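Local coordinates for actin-related protein 8 (Homo sapiens, PDB 4FO0) that binds ATP with low basal ATPase activity, does not polymerize, and serves as a proposed core subunit of the INO80 chromatin remodeling complex, at residues A[71-85]-A[356-370]. Numbering follows the deposited sequence.
Sequences SNEQRQNGLKMVDQA and QAPMALFYPATFGIV
Tyr363 lays its ring against the last turns of helix 71-88: Met81 CB sits 3.6 Å from Tyr363 CD1, and Ala85 CB lies 3.8 Å from Tyr363 CE2. The helix packs here, within the actin fold of this ATP-binding protein, on helix 353-359 and the loop and 3-10 turn after it. Backbone atoms Met81 O and Val82 N both stand over one face of the ring, offset toward its rim. With CG anti to its own carbonyl carbon (chi1 -59°), Tyr363 sends its hydroxyl on past Ala85 to a hydrogen bond with Arg523 of helix 516-527. A leucine here would probably leave Arg523 without that partner and open a gap beside Met81 and Ala85.

Val82 divides its two methyls: CG1 packs 3.7 Å from Met359 CB, whereas CG2 faces Tyr363 CB and Thr366 OG1. On the next residue, Asp83 OD1 accepts Gln356 NE2 at 3.0 Å on its syn side, the N-H pointing at it at 153° and the carboxylate and amide planes nearly coplanar. Leu79 CD1 packs beside the same amide nitrogen.

Midway along, the CA atoms come nearest each other at Gly78 and Thr366, 4.1 Å apart. Toward the start of the helix, Gly368, whose positive phi suits a glycine, brings its O to 2.9 Å from Ser71 OG, while Arg75 lays its CG by Thr366 O and carries its guanidinium on to Leu66 O, with Phe367 O at the guanidinium edge. Phe367 itself turns away from the helix, its side chain about 10 Å from the bound ATP. Back at Gly78, which has no side chain, Thr366 OG1 lies against the glycine's carbonyl carbon and donates to Tyr363 O at 2.6 Å, in the carbonyl plane.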
loop_
_atom_site.group_PDB
_atom_site.type_symbol
_atom_site.label_atom_id
_atom_site.label_comp_id
_atom_site.label_asym_id
_atom_site.label_seq_id
_atom_site.Cartn_x
_atom_site.Cartn_y
_atom_site.Cartn_z
ATOM N N SER A 71 13.209 -21.574 0.565
ATOM C CA SER A 71 12.419 -20.587 -0.170
ATOM C C SER A 71 11.891 -21.119 -1.477
ATOM O O SER A 71 10.748 -20.864 -1.845
ATOM C CB SER A 71 13.211 -19.313 -0.429
ATOM O OG SER A 71 13.324 -18.551 0.754
ATOM N N ASN A 72 12.724 -21.862 -2.185
ATOM C CA ASN A 72 12.339 -22.306 -3.504
ATOM C C ASN A 72 11.254 -23.369 -3.459
ATOM O O ASN A 72 10.280 -23.297 -4.206
ATOM C CB ASN A 72 13.548 -22.792 -4.285
ATOM C CG ASN A 72 13.344 -22.672 -5.764
ATOM O OD1 ASN A 72 13.687 -21.651 -6.363
ATOM N ND2 ASN A 72 12.744 -23.699 -6.369
ATOM N N GLU A 73 11.416 -24.345 -2.569
ATOM C CA GLU A 73 10.394 -25.365 -2.372
ATOM C C GLU A 73 9.062 -24.771 -1.922
ATOM O O GLU A 73 8.012 -25.126 -2.453
ATOM C CB GLU A 73 10.853 -26.402 -1.358
ATOM C CG GLU A 73 9.741 -27.339 -0.928
ATOM C CD GLU A 73 10.242 -28.730 -0.577
ATOM O OE1 GLU A 73 11.410 -28.847 -0.134
ATOM O OE2 GLU A 73 9.463 -29.702 -0.755
ATOM N N GLN A 74 9.112 -23.876 -0.936
ATOM C CA GLN A 74 7.912 -23.221 -0.417
ATOM C C GLN A 74 7.157 -22.511 -1.531
ATOM O O GLN A 74 5.936 -22.610 -1.651
ATOM C CB GLN A 74 8.280 -22.231 0.689
ATOM C CG GLN A 74 7.087 -21.572 1.387
ATOM C CD GLN A 74 7.510 -20.768 2.607
ATOM O OE1 GLN A 74 7.440 -19.548 2.611
ATOM N NE2 GLN A 74 7.966 -21.457 3.642
ATOM N N ARG A 75 7.909 -21.806 -2.356
ATOM C CA ARG A 75 7.370 -21.122 -3.521
ATOM C C ARG A 75 6.631 -22.121 -4.433
ATOM O O ARG A 75 5.451 -21.936 -4.751
ATOM C CB ARG A 75 8.532 -20.423 -4.230
ATOM C CG ARG A 75 8.187 -19.436 -5.312
ATOM C CD ARG A 75 9.464 -18.720 -5.768
ATOM N NE ARG A 75 9.958 -17.832 -4.719
ATOM C CZ ARG A 75 11.159 -17.914 -4.151
ATOM N NH1 ARG A 75 12.024 -18.855 -4.549
ATOM N NH2 ARG A 75 11.490 -17.041 -3.187
ATOM N N GLN A 76 7.326 -23.183 -4.834
ATOM C CA GLN A 76 6.735 -24.303 -5.576
ATOM C C GLN A 76 5.396 -24.813 -5.018
ATOM O O GLN A 76 4.406 -24.957 -5.744
ATOM C CB GLN A 76 7.710 -25.482 -5.573
ATOM C CG GLN A 76 8.939 -25.276 -6.408
ATOM C CD GLN A 76 8.578 -24.939 -7.828
ATOM O OE1 GLN A 76 7.640 -24.179 -8.070
ATOM N NE2 GLN A 76 9.305 -25.516 -8.784
ATOM N N ASN A 77 5.384 -25.125 -3.727
ATOM C CA ASN A 77 4.217 -25.739 -3.126
ATOM C C ASN A 77 3.049 -24.779 -3.068
ATOM O O ASN A 77 1.895 -25.184 -3.226
ATOM C CB ASN A 77 4.555 -26.314 -1.748
ATOM C CG ASN A 77 5.646 -27.392 -1.810
ATOM O OD1 ASN A 77 5.724 -28.202 -2.757
ATOM N ND2 ASN A 77 6.504 -27.395 -0.798
ATOM N N GLY A 78 3.355 -23.499 -2.856
ATOM C CA GLY A 78 2.347 -22.453 -2.892
ATOM C C GLY A 78 1.715 -22.327 -4.271
ATOM O O GLY A 78 0.491 -22.186 -4.408
ATOM N N LEU A 79 2.554 -22.375 -5.300
ATOM C CA LEU A 79 2.079 -22.221 -6.662
ATOM C C LEU A 79 1.191 -23.414 -7.035
ATOM O O LEU A 79 0.267 -23.297 -7.838
ATOM C CB LEU A 79 3.270 -22.065 -7.605
ATOM C CG LEU A 79 2.977 -21.810 -9.079
ATOM C CD1 LEU A 79 2.209 -20.518 -9.256
ATOM C CD2 LEU A 79 4.271 -21.796 -9.879
ATOM N N LYS A 80 1.456 -24.563 -6.422
ATOM C CA LYS A 80 0.582 -25.719 -6.597
ATOM C C LYS A 80 -0.764 -25.536 -5.894
ATOM O O LYS A 80 -1.786 -26.018 -6.370
ATOM C CB LYS A 80 1.262 -27.000 -6.118
ATOM C CG LYS A 80 2.336 -27.499 -7.051
ATOM C CD LYS A 80 3.104 -28.573 -6.375
ATOM C CE LYS A 80 4.365 -28.927 -7.105
ATOM N NZ LYS A 80 5.348 -29.439 -6.096
ATOM N N MET A 81 -0.779 -24.840 -4.763
ATOM C CA MET A 81 -2.057 -24.515 -4.138
ATOM C C MET A 81 -2.858 -23.514 -4.977
ATOM O O MET A 81 -4.069 -23.677 -5.158
ATOM C CB MET A 81 -1.856 -24.026 -2.707
ATOM C CG MET A 81 -1.121 -25.041 -1.831
ATOM S SD MET A 81 -1.946 -26.663 -1.776
ATOM C CE MET A 81 -3.631 -26.205 -1.339
ATOM N N VAL A 82 -2.174 -22.496 -5.502
ATOM C CA VAL A 82 -2.788 -21.542 -6.433
ATOM C C VAL A 82 -3.395 -22.283 -7.612
ATOM O O VAL A 82 -4.562 -22.101 -7.953
ATOM C CB VAL A 82 -1.757 -20.501 -6.979
ATOM C CG1 VAL A 82 -2.451 -19.485 -7.854
ATOM C CG2 VAL A 82 -1.044 -19.785 -5.828
ATOM N N ASP A 83 -2.588 -23.134 -8.230
ATOM C CA ASP A 83 -3.032 -23.893 -9.380
ATOM C C ASP A 83 -4.233 -24.761 -9.059
ATOM O O ASP A 83 -5.144 -24.887 -9.874
ATOM C CB ASP A 83 -1.884 -24.733 -9.937
ATOM C CG ASP A 83 -1.022 -23.950 -10.948
ATOM O OD1 ASP A 83 -1.411 -22.814 -11.308
ATOM O OD2 ASP A 83 0.026 -24.472 -11.399
ATOM N N GLN A 84 -4.240 -25.341 -7.862
ATOM C CA GLN A 84 -5.318 -26.225 -7.451
ATOM C C GLN A 84 -6.620 -25.453 -7.301
ATOM O O GLN A 84 -7.694 -25.929 -7.685
ATOM C CB GLN A 84 -4.964 -26.924 -6.141
ATOM C CG GLN A 84 -6.105 -27.755 -5.583
ATOM C CD GLN A 84 -5.840 -28.255 -4.186
ATOM O OE1 GLN A 84 -4.703 -28.557 -3.818
ATOM N NE2 GLN A 84 -6.894 -28.340 -3.392
ATOM N N ALA A 85 -6.504 -24.257 -6.736
ATOM C CA ALA A 85 -7.628 -23.354 -6.570
ATOM C C ALA A 85 -8.146 -22.853 -7.906
ATOM O O ALA A 85 -9.330 -22.576 -8.052
ATOM C CB ALA A 85 -7.223 -22.177 -5.692
ATOM N N GLN A 356 -2.246 -16.325 -11.769
ATOM C CA GLN A 356 -1.501 -16.918 -10.674
ATOM C C GLN A 356 -0.964 -15.883 -9.688
ATOM O O GLN A 356 -1.148 -16.015 -8.477
ATOM C CB GLN A 356 -0.349 -17.756 -11.217
ATOM C CG GLN A 356 -0.799 -18.972 -12.006
ATOM C CD GLN A 356 0.355 -19.625 -12.730
ATOM O OE1 GLN A 356 1.052 -18.981 -13.511
ATOM N NE2 GLN A 356 0.588 -20.893 -12.451
ATOM N N ALA A 357 -0.298 -14.855 -10.206
ATOM C CA ALA A 357 0.409 -13.903 -9.360
ATOM C C ALA A 357 -0.492 -13.185 -8.338
ATOM O O ALA A 357 -0.174 -13.138 -7.156
ATOM C CB ALA A 357 1.153 -12.906 -10.218
ATOM N N PRO A 358 -1.607 -12.606 -8.798
ATOM C CA PRO A 358 -2.533 -11.921 -7.884
ATOM C C PRO A 358 -3.100 -12.884 -6.855
ATOM O O PRO A 358 -3.375 -12.489 -5.726
ATOM C CB PRO A 358 -3.668 -11.447 -8.804
ATOM C CG PRO A 358 -3.083 -11.449 -10.167
ATOM C CD PRO A 358 -1.999 -12.483 -10.211
ATOM N N MET A 359 -3.286 -14.139 -7.248
ATOM C CA MET A 359 -3.818 -15.145 -6.337
ATOM C C MET A 359 -2.824 -15.600 -5.279
ATOM O O MET A 359 -3.198 -16.328 -4.370
ATOM C CB MET A 359 -4.317 -16.361 -7.098
ATOM C CG MET A 359 -5.598 -16.110 -7.844
ATOM S SD MET A 359 -6.249 -17.642 -8.497
ATOM C CE MET A 359 -6.048 -18.709 -7.071
ATOM N N ALA A 360 -1.564 -15.193 -5.387
ATOM C CA ALA A 360 -0.629 -15.500 -4.317
ATOM C C ALA A 360 -1.014 -14.727 -3.055
ATOM O O ALA A 360 -0.588 -15.083 -1.958
ATOM C CB ALA A 360 0.779 -15.211 -4.717
ATOM N N LEU A 361 -1.831 -13.682 -3.207
ATOM C CA LEU A 361 -2.390 -12.980 -2.045
ATOM C C LEU A 361 -3.243 -13.915 -1.191
ATOM O O LEU A 361 -3.409 -13.696 0.003
ATOM C CB LEU A 361 -3.216 -11.763 -2.466
ATOM C CG LEU A 361 -2.384 -10.614 -3.025
ATOM C CD1 LEU A 361 -3.287 -9.570 -3.626
ATOM C CD2 LEU A 361 -1.496 -10.009 -1.928
ATOM N N PHE A 362 -3.767 -14.970 -1.804
ATOM C CA PHE A 362 -4.568 -15.940 -1.077
ATOM C C PHE A 362 -3.772 -17.186 -0.698
ATOM O O PHE A 362 -4.184 -17.957 0.178
ATOM C CB PHE A 362 -5.810 -16.281 -1.886
ATOM C CG PHE A 362 -6.636 -15.075 -2.228
ATOM C CD1 PHE A 362 -7.761 -14.745 -1.471
ATOM C CD2 PHE A 362 -6.262 -14.238 -3.286
ATOM C CE1 PHE A 362 -8.513 -13.612 -1.778
ATOM C CE2 PHE A 362 -7.010 -13.100 -3.600
ATOM C CZ PHE A 362 -8.136 -12.785 -2.849
ATOM N N TYR A 363 -2.626 -17.358 -1.356
ATOM C CA TYR A 363 -1.677 -18.430 -1.044
ATOM C C TYR A 363 -0.258 -17.876 -0.894
ATOM O O TYR A 363 0.643 -18.218 -1.658
ATOM C CB TYR A 363 -1.739 -19.530 -2.111
ATOM C CG TYR A 363 -3.117 -20.108 -2.216
ATOM C CD1 TYR A 363 -3.510 -21.161 -1.400
ATOM C CD2 TYR A 363 -4.053 -19.572 -3.098
ATOM C CE1 TYR A 363 -4.791 -21.671 -1.475
ATOM C CE2 TYR A 363 -5.329 -20.075 -3.180
ATOM C CZ TYR A 363 -5.698 -21.126 -2.361
ATOM O OH TYR A 363 -6.972 -21.648 -2.431
ATOM N N PRO A 364 -0.060 -17.016 0.110
ATOM C CA PRO A 364 1.179 -16.254 0.291
ATOM C C PRO A 364 2.444 -17.093 0.525
ATOM O O PRO A 364 3.539 -16.541 0.533
ATOM C CB PRO A 364 0.864 -15.369 1.506
ATOM C CG PRO A 364 -0.268 -16.029 2.178
ATOM C CD PRO A 364 -1.081 -16.640 1.101
ATOM N N ALA A 365 2.319 -18.396 0.718
ATOM C CA ALA A 365 3.520 -19.219 0.791
ATOM C C ALA A 365 4.237 -19.127 -0.553
ATOM O O ALA A 365 5.438 -19.370 -0.659
ATOM C CB ALA A 365 3.160 -20.649 1.103
ATOM N N THR A 366 3.472 -18.781 -1.581
ATOM C CA THR A 366 3.975 -18.685 -2.947
ATOM C C THR A 366 5.109 -17.675 -3.038
ATOM O O THR A 366 5.979 -17.773 -3.905
ATOM C CB THR A 366 2.838 -18.261 -3.914
ATOM O OG1 THR A 366 1.748 -19.172 -3.788
ATOM C CG2 THR A 366 3.296 -18.258 -5.346
ATOM N N PHE A 367 5.090 -16.698 -2.136
ATOM C CA PHE A 367 6.113 -15.651 -2.098
ATOM C C PHE A 367 7.481 -16.180 -1.727
ATOM O O PHE A 367 8.485 -15.529 -2.004
ATOM C CB PHE A 367 5.693 -14.510 -1.164
ATOM C CG PHE A 367 4.514 -13.751 -1.668
ATOM C CD1 PHE A 367 4.365 -13.524 -3.030
ATOM C CD2 PHE A 367 3.534 -13.309 -0.811
ATOM C CE1 PHE A 367 3.263 -12.835 -3.518
ATOM C CE2 PHE A 367 2.432 -12.619 -1.292
ATOM C CZ PHE A 367 2.294 -12.378 -2.642
ATOM N N GLY A 368 7.506 -17.365 -1.118
ATOM C CA GLY A 368 8.737 -18.025 -0.721
ATOM C C GLY A 368 9.505 -17.292 0.363
ATOM O O GLY A 368 10.724 -17.376 0.416
ATOM N N ILE A 369 8.797 -16.566 1.224
ATOM C CA ILE A 369 9.442 -15.846 2.315
ATOM C C ILE A 369 9.619 -16.775 3.506
ATOM O O ILE A 369 8.662 -17.369 3.992
ATOM C CB ILE A 369 8.642 -14.594 2.732
ATOM C CG1 ILE A 369 8.484 -13.641 1.541
ATOM C CG2 ILE A 369 9.336 -13.872 3.862
ATOM C CD1 ILE A 369 7.278 -12.700 1.660
ATOM N N VAL A 370 10.855 -16.911 3.966
ATOM C CA VAL A 370 11.168 -17.872 5.009
ATOM C C VAL A 370 11.865 -17.206 6.184
ATOM O O VAL A 370 12.812 -16.423 6.012
ATOM C CB VAL A 370 12.060 -19.004 4.468
ATOM C CG1 VAL A 370 12.416 -19.977 5.562
ATOM C CG2 VAL A 370 11.356 -19.732 3.330
HETATM O O HOH W 1 -6.503 -24.818 -3.304
#